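Local coordinates for possible MarR-transcriptional regulator (Streptomyces coelicolor, PDB 4B8X), which is of unknown function but, as a MarR-family winged-helix protein, probably binds DNA and regulates transcription, at residues L33-A36 against R37-A40. Residues are numbered along the deposited sequence; the frame is centred on the assembly and turned at random.
Sequences LTFA and RYEA
Thr34 is the N-cap of helix 35-45: its side-chain oxygen accepts from the backbone N-H of Arg37, a local contact that starts the helix straight after the loop following helix 5-28. OG1 of Thr34 sits between its own backbone N and carbonyl carbon (chi1 62°), the rotation that presents it to Arg37 N at 3.3 Å. Thr34 O accepts from Tyr38 N at 3.0 Å, the donor close to the line of the C=O bond. Glu39 N reaches Phe35 O at 2.9 Å, and Ala40 N to Ala36 O carries on the helical pattern. The Arg37 side chain doubles back past the cap: CG lies 3.4 Å from Thr34 OG1, the chain bends at chi3 (-73°), and the guanidinium lies beside Thr34 CG2 and turns one face to Thr34 N, off toward the rim; that N is buried with no partner in the model. NH2 is hydrogen-bonded to Gly32 O, so the arginine ties the preceding loop to the first turn. Replacing Arg37 by an alanine is likely to leave Gly32 O without this donor and Thr34 CG2 without the group packed on it. In this winged-helix fold, helix 35-45 packs against helices 5-28, 65-77 and 99-114: Phe35 leans on Leu21 and Val24 of the first, Arg37 on Thr71 and Arg74 of the second, while Tyr38 turns to the third, where its OH hydrogen-bonds Thr109. The Phe35 and Tyr38 rings are nearly parallel, planes 24° apart, but slid so far that they barely overlap; Phe35 CE1 meets Tyr38 CD2 at 3.6 Å. Over a face of the Phe35 ring Glu39 makes a CH-pi contact, its CG 4.2 Å from the ring centroid. Leu33, just before the cap, sends its side chain forward, CD1 against Tyr38 CB and CD2 4.0 Å from Arg37 CB.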
# COMPACT_ATOMS: atom_id res chain seq x y z
N LEU A 33 -11.03 -11.97 8.18
CA LEU A 33 -10.64 -10.56 8.09
C LEU A 33 -9.65 -10.33 6.97
O LEU A 33 -8.96 -11.26 6.56
CB LEU A 33 -9.95 -10.12 9.39
CG LEU A 33 -10.81 -10.19 10.66
CD1 LEU A 33 -9.94 -9.97 11.88
CD2 LEU A 33 -11.94 -9.19 10.61
N THR A 34 -9.58 -9.08 6.53
CA THR A 34 -8.41 -8.52 5.89
C THR A 34 -7.72 -7.61 6.90
O THR A 34 -8.29 -7.29 7.94
CB THR A 34 -8.81 -7.67 4.68
OG1 THR A 34 -9.62 -6.58 5.14
CG2 THR A 34 -9.53 -8.50 3.63
N PHE A 35 -6.51 -7.17 6.60
CA PHE A 35 -5.82 -6.34 7.56
C PHE A 35 -6.59 -5.04 7.78
O PHE A 35 -6.64 -4.54 8.89
CB PHE A 35 -4.37 -6.08 7.12
CG PHE A 35 -3.50 -5.52 8.22
CD1 PHE A 35 -3.23 -6.27 9.34
CD2 PHE A 35 -2.95 -4.27 8.12
CE1 PHE A 35 -2.43 -5.79 10.35
CE2 PHE A 35 -2.15 -3.77 9.13
CZ PHE A 35 -1.88 -4.54 10.24
N ALA A 36 -7.19 -4.50 6.72
CA ALA A 36 -7.98 -3.28 6.83
C ALA A 36 -9.14 -3.47 7.83
O ALA A 36 -9.45 -2.58 8.64
CB ALA A 36 -8.51 -2.87 5.46
N ARG A 37 -9.81 -4.60 7.77
CA ARG A 37 -10.90 -4.86 8.70
C ARG A 37 -10.40 -5.06 10.13
O ARG A 37 -11.03 -4.61 11.09
CB ARG A 37 -11.77 -6.02 8.24
CG ARG A 37 -12.44 -5.71 6.90
CD ARG A 37 -13.72 -6.49 6.70
NE ARG A 37 -13.49 -7.91 6.40
CZ ARG A 37 -13.22 -8.40 5.19
NH1 ARG A 37 -13.06 -7.59 4.16
NH2 ARG A 37 -13.07 -9.71 5.03
N TYR A 38 -9.24 -5.71 10.26
CA TYR A 38 -8.58 -5.86 11.55
C TYR A 38 -8.29 -4.49 12.14
O TYR A 38 -8.56 -4.26 13.32
CB TYR A 38 -7.31 -6.70 11.37
CG TYR A 38 -6.39 -6.64 12.56
CD1 TYR A 38 -6.64 -7.42 13.68
CD2 TYR A 38 -5.30 -5.79 12.58
CE1 TYR A 38 -5.82 -7.34 14.78
CE2 TYR A 38 -4.47 -5.68 13.68
CZ TYR A 38 -4.73 -6.47 14.77
OH TYR A 38 -3.91 -6.37 15.85
N GLU A 39 -7.74 -3.58 11.35
CA GLU A 39 -7.38 -2.27 11.86
C GLU A 39 -8.61 -1.52 12.37
O GLU A 39 -8.54 -0.79 13.35
CB GLU A 39 -6.67 -1.44 10.80
CG GLU A 39 -5.31 -1.98 10.38
CD GLU A 39 -4.75 -1.24 9.16
OE1 GLU A 39 -5.30 -1.31 8.02
OE2 GLU A 39 -3.73 -0.58 9.34
N ALA A 40 -9.73 -1.67 11.69
CA ALA A 40 -10.97 -1.01 12.14
C ALA A 40 -11.43 -1.55 13.51
O ALA A 40 -11.85 -0.78 14.40
CB ALA A 40 -12.07 -1.17 11.10